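PDB 3C85: putative glutathione-regulated potassium-efflux system protein KefB from Vibrio parahaemolyticus RIMD 2210633, which probably acts as a membrane cation antiporter of the CPA2 family, crystallised here as its AMP-binding, Rossmann-type TrkA-N domain. Local coordinates for residues D90-D95 with L111-H116; L45-I50 with R84-G89; T121-L126 with S151-A156. All blocks are in the same frame, centred on the assembly; numbering follows the deposited sequence.

Contact 1. Residues D90-D95 with L111-H116; sequences DATDPD and LAMPHH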
ATOM      1  N   ASP A  90      -2.232  16.287  18.361  1.00 28.83           N
ATOM      2  CA  ASP A  90      -2.921  14.994  18.572  1.00 29.47           C
ATOM      3  C   ASP A  90      -4.324  15.129  18.004  1.00 29.17           C
ATOM      4  O   ASP A  90      -5.199  15.727  18.648  1.00 29.54           O
ATOM      5  CB  ASP A  90      -2.958  14.686  20.079  1.00 29.51           C
ATOM      6  CG  ASP A  90      -3.698  13.383  20.428  1.00 30.77           C
ATOM      7  OD1 ASP A  90      -4.299  12.723  19.544  1.00 28.75           O
ATOM      8  OD2 ASP A  90      -3.709  13.050  21.638  1.00 34.90           O
ATOM      9  N   ALA A  91      -4.547  14.572  16.805  1.00 29.16           N
ATOM     10  CA  ALA A  91      -5.855  14.675  16.158  1.00 29.28           C
ATOM     11  C   ALA A  91      -7.016  13.950  16.900  1.00 30.18           C
ATOM     12  O   ALA A  91      -8.168  14.134  16.530  1.00 30.27           O
ATOM     13  CB  ALA A  91      -5.786  14.282  14.696  1.00 29.23           C
ATOM     14  N   THR A  92      -6.725  13.198  17.964  1.00 30.58           N
ATOM     15  CA  THR A  92      -7.791  12.599  18.791  1.00 32.43           C
ATOM     16  C   THR A  92      -8.257  13.518  19.924  1.00 33.27           C
ATOM     17  O   THR A  92      -9.236  13.220  20.634  1.00 34.17           O
ATOM     18  CB  THR A  92      -7.362  11.236  19.423  1.00 32.60           C
ATOM     19  OG1 THR A  92      -6.345  11.479  20.407  1.00 33.50           O
ATOM     20  CG2 THR A  92      -6.809  10.307  18.391  1.00 31.68           C
ATOM     21  N   ASP A  93      -7.556  14.629  20.114  1.00 34.00           N
ATOM     22  CA  ASP A  93      -7.792  15.524  21.265  1.00 35.51           C
ATOM     23  C   ASP A  93      -8.695  16.674  20.850  1.00 35.60           C
ATOM     24  O   ASP A  93      -8.322  17.419  19.940  1.00 35.74           O
ATOM     25  CB  ASP A  93      -6.436  16.044  21.736  1.00 36.37           C
ATOM     26  CG  ASP A  93      -6.511  16.802  23.039  1.00 39.31           C
ATOM     27  OD1 ASP A  93      -7.619  17.168  23.466  1.00 41.34           O
ATOM     28  OD2 ASP A  93      -5.439  17.054  23.619  1.00 42.81           O
ATOM     29  N   PRO A  94      -9.897  16.817  21.484  1.00 36.62           N
ATOM     30  CA  PRO A  94     -10.789  17.953  21.239  1.00 36.84           C
ATOM     31  C   PRO A  94     -10.128  19.312  21.366  1.00 38.23           C
ATOM     32  O   PRO A  94     -10.551  20.250  20.687  1.00 38.58           O
ATOM     33  CB  PRO A  94     -11.873  17.836  22.344  1.00 36.83           C
ATOM     34  CG  PRO A  94     -11.464  16.747  23.232  1.00 38.10           C
ATOM     35  CD  PRO A  94     -10.495  15.871  22.449  1.00 36.59           C
ATOM     36  N   ASP A  95      -9.132  19.426  22.249  1.00 38.96           N
ATOM     37  CA  ASP A  95      -8.400  20.678  22.466  1.00 39.94           C
ATOM     38  C   ASP A  95      -7.517  21.034  21.260  1.00 39.13           C
ATOM     39  O   ASP A  95      -7.295  22.212  20.982  1.00 39.71           O
ATOM     40  CB  ASP A  95      -7.512  20.583  23.713  1.00 41.11           C
ATOM     41  CG  ASP A  95      -8.298  20.634  25.007  1.00 45.73           C
ATOM     42  OD1 ASP A  95      -9.543  20.800  24.979  1.00 48.80           O
ATOM     43  OD2 ASP A  95      -7.644  20.513  26.077  1.00 50.61           O
ATOM     44  N   LEU A 111      -7.517  10.025   6.784  1.00 20.58           N
ATOM     45  CA  LEU A 111      -7.306   9.465   8.079  1.00 21.68           C
ATOM     46  C   LEU A 111      -6.198   8.388   8.015  1.00 21.56           C
ATOM     47  O   LEU A 111      -6.410   7.316   7.551  1.00 21.60           O
ATOM     48  CB  LEU A 111      -8.592   8.884   8.621  1.00 21.40           C
ATOM     49  CG  LEU A 111      -9.816   9.789   8.719  1.00 22.79           C
ATOM     50  CD1 LEU A 111     -10.953   9.023   9.353  1.00 23.03           C
ATOM     51  CD2 LEU A 111      -9.455  10.935   9.504  1.00 25.10           C
ATOM     52  N   ALA A 112      -5.013   8.741   8.474  1.00 21.72           N
ATOM     53  CA  ALA A 112      -3.826   7.924   8.337  1.00 22.10           C
ATOM     54  C   ALA A 112      -3.063   7.750   9.637  1.00 23.23           C
ATOM     55  O   ALA A 112      -1.873   7.717   9.654  1.00 23.42           O
ATOM     56  CB  ALA A 112      -2.969   8.461   7.314  1.00 20.87           C
HETATM   57  N   MSE A 113      -3.812   7.690  10.733  1.00 20.00           N
HETATM   58  CA  MSE A 113      -3.227   7.519  12.053  1.00 20.00           C
HETATM   59  C   MSE A 113      -2.666   6.113  12.159  1.00 20.00           C
HETATM   60  O   MSE A 113      -2.991   5.247  11.348  1.00 20.00           O
HETATM   61  CB  MSE A 113      -4.276   7.753  13.141  1.00 20.00           C
HETATM   62  CG  MSE A 113      -5.117   9.003  12.935  1.00 20.00           C
HETATM   63 SE   MSE A 113      -4.338  10.581  13.773  1.00 20.00          SE
HETATM   64  CE  MSE A 113      -5.755  10.971  15.056  1.00 20.00           C
ATOM     65  N   PRO A 114      -1.821   5.883  13.155  1.00 26.69           N
ATOM     66  CA  PRO A 114      -1.205   4.581  13.301  1.00 27.67           C
ATOM     67  C   PRO A 114      -2.019   3.607  14.121  1.00 28.54           C
ATOM     68  O   PRO A 114      -1.739   2.460  14.103  1.00 30.32           O
ATOM     69  CB  PRO A 114       0.105   4.912  14.005  1.00 28.31           C
ATOM     70  CG  PRO A 114      -0.138   6.023  14.726  1.00 25.83           C
ATOM     71  CD  PRO A 114      -1.238   6.807  14.113  1.00 27.92           C
ATOM     72  N   HIS A 115      -3.010   4.080  14.825  1.00 26.96           N
ATOM     73  CA  HIS A 115      -3.864   3.259  15.627  1.00 27.17           C
ATOM     74  C   HIS A 115      -5.266   3.380  15.082  1.00 26.97           C
ATOM     75  O   HIS A 115      -5.732   4.474  14.877  1.00 26.62           O
ATOM     76  CB  HIS A 115      -3.806   3.767  17.038  1.00 25.82           C
ATOM     77  CG  HIS A 115      -4.528   2.931  18.038  1.00 28.58           C
ATOM     78  ND1 HIS A 115      -4.296   1.597  18.210  1.00 28.80           N
ATOM     79  CD2 HIS A 115      -5.444   3.270  18.961  1.00 29.55           C
ATOM     80  CE1 HIS A 115      -5.048   1.148  19.185  1.00 30.55           C
ATOM     81  NE2 HIS A 115      -5.753   2.146  19.656  1.00 30.70           N
ATOM     82  N   HIS A 116      -5.915   2.246  14.817  1.00 27.54           N
ATOM     83  CA  HIS A 116      -7.223   2.302  14.151  1.00 28.34           C
ATOM     84  C   HIS A 116      -8.248   3.149  14.900  1.00 28.47           C
ATOM     85  O   HIS A 116      -8.988   3.919  14.283  1.00 27.99           O
ATOM     86  CB  HIS A 116      -7.801   0.918  13.910  1.00 29.00           C
ATOM     87  CG  HIS A 116      -9.242   0.955  13.496  1.00 32.17           C
ATOM     88  ND1 HIS A 116      -9.654   1.538  12.311  1.00 34.42           N
ATOM     89  CD2 HIS A 116     -10.369   0.535  14.124  1.00 33.83           C
ATOM     90  CE1 HIS A 116     -10.970   1.449  12.220  1.00 34.08           C
ATOM     91  NE2 HIS A 116     -11.430   0.850  13.306  1.00 35.45           N
TER
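Selenomethionine Met-113 sets its CG beside the backbone N (chi1 -47°) and then bends at chi2 and chi3, which swings CE onto Ala-91 and Thr-92. The two loops follow strands 86-88 and 108-111 of a Rossmann-type parallel sheet, at the C-terminal strand ends where such folds hold their nucleotide. Met-113 CE lies 3.3 Å from Ala-91 CB, a tighter approach than usual between carbons, and 3.6 Å from Thr-92 CG2, while Met-113 SE stands back at 4.1 Å from Ala-91 CB. CE touches both residues, and Ala-122 of helix 116-128 and Leu-45 of strand 42-45 also pack on Met-113. Asp-90, Ala-91 and His-115 belong to the AMP site of this protein, although this chain carries no ligand. Residues 90-93 form a type I turn, reinforced by an Asx turn in which Thr-92 N gives a 2.9 Å bond to Asp-90 OD1. Thr-92 OG1 also donates to Asp-90 OD1, at a short 2.5 Å. Both donors come from the same face of the carboxylate, OG1 on the syn side and the backbone N from above, 44° out of its plane.

Contact 2. Residues L45-I50 with R84-G89; sequences LGMGRI and RNVISG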
ATOM      1  N   LEU A  45      -4.102  13.353   8.490  1.00 22.48           N
ATOM      2  CA  LEU A  45      -3.940  13.146   9.918  1.00 21.88           C
ATOM      3  C   LEU A  45      -3.065  11.906  10.132  1.00 24.02           C
ATOM      4  O   LEU A  45      -3.536  10.767   9.949  1.00 24.28           O
ATOM      5  CB  LEU A  45      -5.315  12.950  10.548  1.00 22.69           C
ATOM      6  CG  LEU A  45      -6.300  14.136  10.369  1.00 25.02           C
ATOM      7  CD1 LEU A  45      -7.640  13.793  11.024  1.00 24.95           C
ATOM      8  CD2 LEU A  45      -5.702  15.384  11.012  1.00 25.39           C
ATOM      9  N   GLY A  46      -1.814  12.109  10.535  1.00 22.48           N
ATOM     10  CA  GLY A  46      -0.905  10.968  10.768  1.00 21.91           C
ATOM     11  C   GLY A  46       0.086  11.104   9.648  1.00 21.80           C
ATOM     12  O   GLY A  46      -0.310  11.051   8.486  1.00 21.43           O
HETATM   13  N   MSE A  47       1.361  11.310   9.987  1.00 21.04           N
HETATM   14  CA  MSE A  47       2.416  11.387   8.968  1.00 21.73           C
HETATM   15  C   MSE A  47       3.511  10.355   9.219  1.00 22.33           C
HETATM   16  O   MSE A  47       4.722  10.661   9.139  1.00 22.66           O
HETATM   17  CB  MSE A  47       3.001  12.823   8.882  1.00 21.86           C
HETATM   18  CG  MSE A  47       2.050  13.797   8.310  1.00 18.19           C
HETATM   19 SE   MSE A  47       1.680  13.578   6.418  0.70 20.38          SE
HETATM   20  CE  MSE A  47       3.482  13.904   5.715  1.00 21.40           C
ATOM     21  N   GLY A  48       3.078   9.139   9.537  1.00 22.74           N
ATOM     22  CA  GLY A  48       3.953   7.934   9.553  1.00 21.34           C
ATOM     23  C   GLY A  48       4.106   7.627   8.076  1.00 22.64           C
ATOM     24  O   GLY A  48       3.818   8.496   7.253  1.00 22.79           O
ATOM     25  N   ARG A  49       4.520   6.416   7.741  1.00 22.08           N
ATOM     26  CA  ARG A  49       4.828   6.057   6.388  1.00 21.93           C
ATOM     27  C   ARG A  49       3.637   6.124   5.428  1.00 21.28           C
ATOM     28  O   ARG A  49       3.785   6.528   4.333  1.00 22.09           O
ATOM     29  CB  ARG A  49       5.557   4.712   6.340  1.00 22.20           C
ATOM     30  CG  ARG A  49       6.937   4.748   6.967  1.00 25.56           C
ATOM     31  CD  ARG A  49       7.758   3.551   6.636  1.00 32.08           C
ATOM     32  NE  ARG A  49       8.282   3.664   5.305  1.00 37.68           N
ATOM     33  CZ  ARG A  49       9.410   4.269   5.000  1.00 40.99           C
ATOM     34  NH1 ARG A  49      10.138   4.800   5.954  1.00 42.93           N
ATOM     35  NH2 ARG A  49       9.807   4.327   3.757  1.00 40.25           N
ATOM     36  N   ILE A  50       2.461   5.757   5.893  1.00 20.57           N
ATOM     37  CA  ILE A  50       1.277   5.870   5.023  1.00 20.62           C
ATOM     38  C   ILE A  50       0.979   7.338   4.650  1.00 20.84           C
ATOM     39  O   ILE A  50       0.879   7.718   3.439  1.00 19.16           O
ATOM     40  CB  ILE A  50       0.039   5.155   5.604  1.00 20.74           C
ATOM     41  CG1 ILE A  50       0.311   3.653   5.777  1.00 20.50           C
ATOM     42  CG2 ILE A  50      -1.191   5.336   4.676  1.00 21.25           C
ATOM     43  CD1 ILE A  50      -0.827   2.947   6.475  1.00 23.38           C
ATOM     44  N   ARG A  84       8.175  19.515   3.906  1.00 29.85           N
ATOM     45  CA  ARG A  84       6.752  19.177   4.023  1.00 28.63           C
ATOM     46  C   ARG A  84       6.027  20.089   5.046  1.00 28.74           C
ATOM     47  O   ARG A  84       6.614  20.471   6.055  1.00 27.59           O
ATOM     48  CB  ARG A  84       6.582  17.717   4.420  1.00 28.41           C
ATOM     49  CG  ARG A  84       7.075  16.706   3.394  1.00 28.03           C
ATOM     50  CD  ARG A  84       6.570  15.302   3.759  1.00 27.35           C
ATOM     51  NE  ARG A  84       7.206  14.328   2.890  1.00 28.26           N
ATOM     52  CZ  ARG A  84       8.363  13.734   3.158  1.00 29.63           C
ATOM     53  NH1 ARG A  84       8.994  13.985   4.295  1.00 29.60           N
ATOM     54  NH2 ARG A  84       8.891  12.885   2.285  1.00 30.66           N
ATOM     55  N   ASN A  85       4.779  20.477   4.753  1.00 27.60           N
ATOM     56  CA  ASN A  85       3.996  21.275   5.718  1.00 27.47           C
ATOM     57  C   ASN A  85       3.373  20.330   6.707  1.00 27.06           C
ATOM     58  O   ASN A  85       2.322  19.730   6.433  1.00 26.17           O
ATOM     59  CB  ASN A  85       2.919  22.150   5.060  1.00 28.34           C
ATOM     60  CG  ASN A  85       3.503  23.324   4.284  1.00 30.03           C
ATOM     61  OD1 ASN A  85       4.719  23.511   4.231  1.00 32.03           O
ATOM     62  ND2 ASN A  85       2.635  24.107   3.659  1.00 31.49           N
ATOM     63  N   VAL A  86       4.037  20.174   7.845  1.00 25.94           N
ATOM     64  CA  VAL A  86       3.570  19.264   8.877  1.00 25.92           C
ATOM     65  C   VAL A  86       3.648  19.975  10.226  1.00 26.79           C
ATOM     66  O   VAL A  86       4.654  20.600  10.544  1.00 27.16           O
ATOM     67  CB  VAL A  86       4.389  17.934   8.904  1.00 25.75           C
ATOM     68  CG1 VAL A  86       3.926  17.031  10.075  1.00 23.90           C
ATOM     69  CG2 VAL A  86       4.189  17.194   7.589  1.00 24.08           C
ATOM     70  N   ILE A  87       2.566  19.933  10.979  1.00 26.53           N
ATOM     71  CA  ILE A  87       2.559  20.543  12.292  1.00 28.05           C
ATOM     72  C   ILE A  87       2.308  19.466  13.329  1.00 28.63           C
ATOM     73  O   ILE A  87       1.714  18.414  13.020  1.00 28.99           O
ATOM     74  CB  ILE A  87       1.534  21.716  12.379  1.00 28.80           C
ATOM     75  CG1 ILE A  87       0.105  21.236  12.104  1.00 27.85           C
ATOM     76  CG2 ILE A  87       1.919  22.849  11.383  1.00 28.08           C
ATOM     77  CD1 ILE A  87      -0.944  22.301  12.449  1.00 29.59           C
ATOM     78  N   SER A  88       2.799  19.672  14.548  1.00 28.62           N
ATOM     79  CA  SER A  88       2.569  18.652  15.550  1.00 28.96           C
ATOM     80  C   SER A  88       1.207  18.834  16.222  1.00 29.26           C
ATOM     81  O   SER A  88       0.718  19.961  16.360  1.00 28.89           O
ATOM     82  CB  SER A  88       3.702  18.631  16.572  1.00 29.28           C
ATOM     83  OG  SER A  88       3.716  19.864  17.239  1.00 33.15           O
ATOM     84  N   GLY A  89       0.601  17.729  16.649  1.00 28.72           N
ATOM     85  CA  GLY A  89      -0.659  17.797  17.357  1.00 28.94           C
ATOM     86  C   GLY A  89      -1.281  16.434  17.450  1.00 28.52           C
ATOM     87  O   GLY A  89      -0.897  15.534  16.727  1.00 28.14           O
TER
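The guanidinium of Arg-84 is gripped by two carboxylates, NH1 by Glu-82 OE1 and NE by Asp-56 OD1, while the aliphatic part of the same side chain packs against selenomethionine Met-47. This joins the loop between strand 42-45 and helix 49-62, the glycine-rich turn expected of a Rossmann-type fold, to the approach and start of edge strand 86-88. The spacing of Gly-46 and Gly-48 is consistent with a GxGxxG motif; Gly-46 adopts a positive phi (111°). Arg-84 runs extended from CG to NE, so that its CD reaches Met-47 CE at 3.9 Å before the charged end passes on to the acids. The same CE lies 3.9 Å from Val-86 CG2, and the folded shape of Met-47, bent at both chi2 and chi3, turns this methyl toward the arginine CD and the valine CG2. The backbone of Met-47 is held too: its N bonds to Glu-70 OE1, a carboxylate of the AMP site, and its O to His-79 NE2. The buried valine splays both branches against the base of the selenomethionine, Val-86 CG1 and Val-86 CG2 each standing 4.1 Å from Met-47 CG.

Contact 3. Residues T121-L126 with S151-A156; sequences TALEQL and SGVDAA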
ATOM      1  N   THR A 121     -11.670   8.155  16.334  1.00 28.92           N
ATOM      2  CA  THR A 121     -11.791   9.344  17.210  1.00 28.96           C
ATOM      3  C   THR A 121     -11.578  10.662  16.438  1.00 28.97           C
ATOM      4  O   THR A 121     -12.333  11.617  16.625  1.00 29.61           O
ATOM      5  CB  THR A 121     -10.849   9.213  18.427  1.00 28.76           C
ATOM      6  OG1 THR A 121     -11.171   7.986  19.091  1.00 30.61           O
ATOM      7  CG2 THR A 121     -11.004  10.383  19.432  1.00 30.37           C
ATOM      8  N   ALA A 122     -10.612  10.682  15.525  1.00 29.34           N
ATOM      9  CA  ALA A 122     -10.399  11.840  14.660  1.00 28.82           C
ATOM     10  C   ALA A 122     -11.626  12.150  13.835  1.00 29.04           C
ATOM     11  O   ALA A 122     -11.981  13.301  13.713  1.00 29.36           O
ATOM     12  CB  ALA A 122      -9.216  11.642  13.750  1.00 28.34           C
ATOM     13  N   LEU A 123     -12.252  11.126  13.255  1.00 29.80           N
ATOM     14  CA  LEU A 123     -13.488  11.292  12.491  1.00 30.24           C
ATOM     15  C   LEU A 123     -14.603  11.936  13.329  1.00 31.84           C
ATOM     16  O   LEU A 123     -15.290  12.853  12.862  1.00 30.38           O
ATOM     17  CB  LEU A 123     -13.927   9.951  11.913  1.00 30.31           C
ATOM     18  CG  LEU A 123     -15.314   9.808  11.266  1.00 30.92           C
ATOM     19  CD1 LEU A 123     -15.405  10.577   9.964  1.00 28.60           C
ATOM     20  CD2 LEU A 123     -15.607   8.340  11.051  1.00 28.45           C
ATOM     21  N   GLU A 124     -14.782  11.451  14.559  1.00 33.25           N
ATOM     22  CA  GLU A 124     -15.749  12.053  15.495  1.00 36.66           C
ATOM     23  C   GLU A 124     -15.474  13.541  15.759  1.00 36.16           C
ATOM     24  O   GLU A 124     -16.407  14.358  15.853  1.00 36.45           O
ATOM     25  CB  GLU A 124     -15.738  11.289  16.831  1.00 36.44           C
ATOM     26  CG  GLU A 124     -16.286   9.865  16.720  1.00 38.80           C
ATOM     27  CD  GLU A 124     -16.234   9.065  18.039  0.75 40.75           C
ATOM     28  OE1 GLU A 124     -15.722   9.622  19.042  1.00 44.76           O
ATOM     29  OE2 GLU A 124     -16.713   7.893  18.075  0.75 46.05           O
ATOM     30  N   GLN A 125     -14.198  13.903  15.884  1.00 35.54           N
ATOM     31  CA  GLN A 125     -13.856  15.291  16.178  1.00 35.39           C
ATOM     32  C   GLN A 125     -14.236  16.170  14.995  1.00 35.73           C
ATOM     33  O   GLN A 125     -14.793  17.255  15.167  1.00 36.18           O
ATOM     34  CB  GLN A 125     -12.369  15.433  16.523  1.00 35.11           C
ATOM     35  CG  GLN A 125     -11.981  14.867  17.867  1.00 36.01           C
ATOM     36  CD  GLN A 125     -12.832  15.425  18.999  1.00 40.06           C
ATOM     37  OE1 GLN A 125     -13.019  16.633  19.118  1.00 41.66           O
ATOM     38  NE2 GLN A 125     -13.340  14.540  19.844  1.00 41.57           N
ATOM     39  N   LEU A 126     -13.963  15.670  13.796  0.50 35.53           N
ATOM     40  CA  LEU A 126     -14.257  16.377  12.558  0.50 35.58           C
ATOM     41  C   LEU A 126     -15.758  16.535  12.353  0.50 36.82           C
ATOM     42  O   LEU A 126     -16.216  17.546  11.818  0.50 36.52           O
ATOM     43  CB  LEU A 126     -13.653  15.579  11.411  0.50 35.61           C
ATOM     44  CG  LEU A 126     -13.469  16.111   9.996  0.50 35.62           C
ATOM     45  CD1 LEU A 126     -12.682  17.413   9.967  0.50 33.06           C
ATOM     46  CD2 LEU A 126     -12.741  15.035   9.204  0.50 34.08           C
ATOM     47  N   SER A 151     -19.500   4.907   9.912  1.00 25.78           N
ATOM     48  CA  SER A 151     -19.353   6.069  10.788  1.00 28.51           C
ATOM     49  C   SER A 151     -19.354   7.357   9.999  1.00 29.04           C
ATOM     50  O   SER A 151     -19.435   8.419  10.569  1.00 31.36           O
ATOM     51  CB  SER A 151     -18.072   5.969  11.632  1.00 28.66           C
ATOM     52  OG  SER A 151     -18.175   4.902  12.557  1.00 31.97           O
ATOM     53  N   GLY A 152     -19.290   7.266   8.677  1.00 29.66           N
ATOM     54  CA  GLY A 152     -19.396   8.455   7.846  1.00 29.41           C
ATOM     55  C   GLY A 152     -18.261   8.830   6.922  1.00 29.36           C
ATOM     56  O   GLY A 152     -18.297   9.927   6.376  1.00 29.86           O
ATOM     57  N   VAL A 153     -17.249   7.972   6.721  1.00 28.19           N
ATOM     58  CA  VAL A 153     -16.196   8.355   5.746  1.00 27.72           C
ATOM     59  C   VAL A 153     -16.745   8.108   4.342  1.00 27.20           C
ATOM     60  O   VAL A 153     -17.648   7.266   4.177  1.00 27.18           O
ATOM     61  CB  VAL A 153     -14.805   7.635   5.943  1.00 28.05           C
ATOM     62  CG1 VAL A 153     -14.272   7.742   7.413  1.00 28.41           C
ATOM     63  CG2 VAL A 153     -14.822   6.221   5.452  1.00 26.60           C
ATOM     64  N   ASP A 154     -16.220   8.813   3.344  1.00 26.78           N
ATOM     65  CA  ASP A 154     -16.665   8.658   1.948  1.00 26.74           C
ATOM     66  C   ASP A 154     -16.013   7.490   1.178  1.00 26.84           C
ATOM     67  O   ASP A 154     -16.629   6.886   0.263  1.00 26.96           O
ATOM     68  CB  ASP A 154     -16.460   9.968   1.206  1.00 27.57           C
ATOM     69  CG  ASP A 154     -17.201  11.146   1.875  1.00 27.94           C
ATOM     70  OD1 ASP A 154     -18.403  11.287   1.659  1.00 32.91           O
ATOM     71  OD2 ASP A 154     -16.599  11.922   2.636  1.00 28.39           O
ATOM     72  N   ALA A 155     -14.772   7.168   1.524  1.00 25.52           N
ATOM     73  CA  ALA A 155     -14.045   6.087   0.867  1.00 24.42           C
ATOM     74  C   ALA A 155     -13.131   5.414   1.868  1.00 24.12           C
ATOM     75  O   ALA A 155     -12.552   6.084   2.684  1.00 24.31           O
ATOM     76  CB  ALA A 155     -13.213   6.623  -0.297  1.00 24.41           C
ATOM     77  N   ALA A 156     -12.996   4.087   1.800  1.00 23.50           N
ATOM     78  CA  ALA A 156     -12.164   3.378   2.763  1.00 22.86           C
ATOM     79  C   ALA A 156     -11.350   2.310   2.034  1.00 22.79           C
ATOM     80  O   ALA A 156     -11.929   1.525   1.289  1.00 23.82           O
ATOM     81  CB  ALA A 156     -13.071   2.736   3.820  1.00 22.81           C
TER
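Leu-123 carries this contact from the middle of helix 116-128, its two methyls reaching the loop that leads from helix 142-151 into strand 155-158. Its CG lies opposite the backbone N (chi1 170°), which directs the branch toward residues 151-153. The packing is tightest at Leu-123 CD2, 3.5 Å from Ser-151 CB, closer than carbons usually come. The same methyl also approaches Ser-151 O at 3.9 Å, so it rests on both the side chain and the carbonyl O of Ser-151. Deeper in, Val-153 CG1 is received by both branches of the leucine, 3.9 Å from Leu-123 CD2 and 4.0 Å from Leu-123 CD1, and the two side chains cross at about a right angle. Both are buried, and Leu-123 and Val-153 meet through methyl groups alone.

The outer side is looser. Ser-151 is partly exposed; its OG is hydrogen-bonded to Gly-147 O in the turn before it and to Gln-120 OE1 of helix 116-128, while its CB meets the leucine. Next to it, the exposed Gly-152 forms a Schellman motif; its positive phi (120°) turns the chain so that the buried Val-153 follows, with CG1 against the leucine.

The contact links two helices of the Rossmann-type alpha/beta fold that lie on the same face of the parallel sheet and connect its successive strands. Ile-135 of strand 134-139 and Leu-111 of strand 108-111 form the floor on which both Leu-123 and Val-153 pack. Farther along the loop, Asp-154 OD2 accepts from Ile-135 N, and Asp-154 also packs on Leu-175 of the second subunit, bringing the edge strand 155-158 close to the dimer partner.

How the contacts relate
All three contacts are built on one parallel sheet and meet through carbon atoms, partly those of polar residues (Thr-92, Arg-84 and Ser-151). Contacts 2 and 3 are buried, on the 86-88 and 155-158 sides of the sheet respectively; contact 1 lies between them, is partly buried, and holds three residues of the AMP site. Leu-45 ties them together: its O takes the N of Ala-112, and its side chain packs on Ala-91 and on Ala-122. Selenomethionines serve contacts 1 and 2, whereas a branched leucine serves contact 3. Contact 2 is flanked by salt bridges of Arg-84, while segments of contacts 2 and 3 also meet the second subunit.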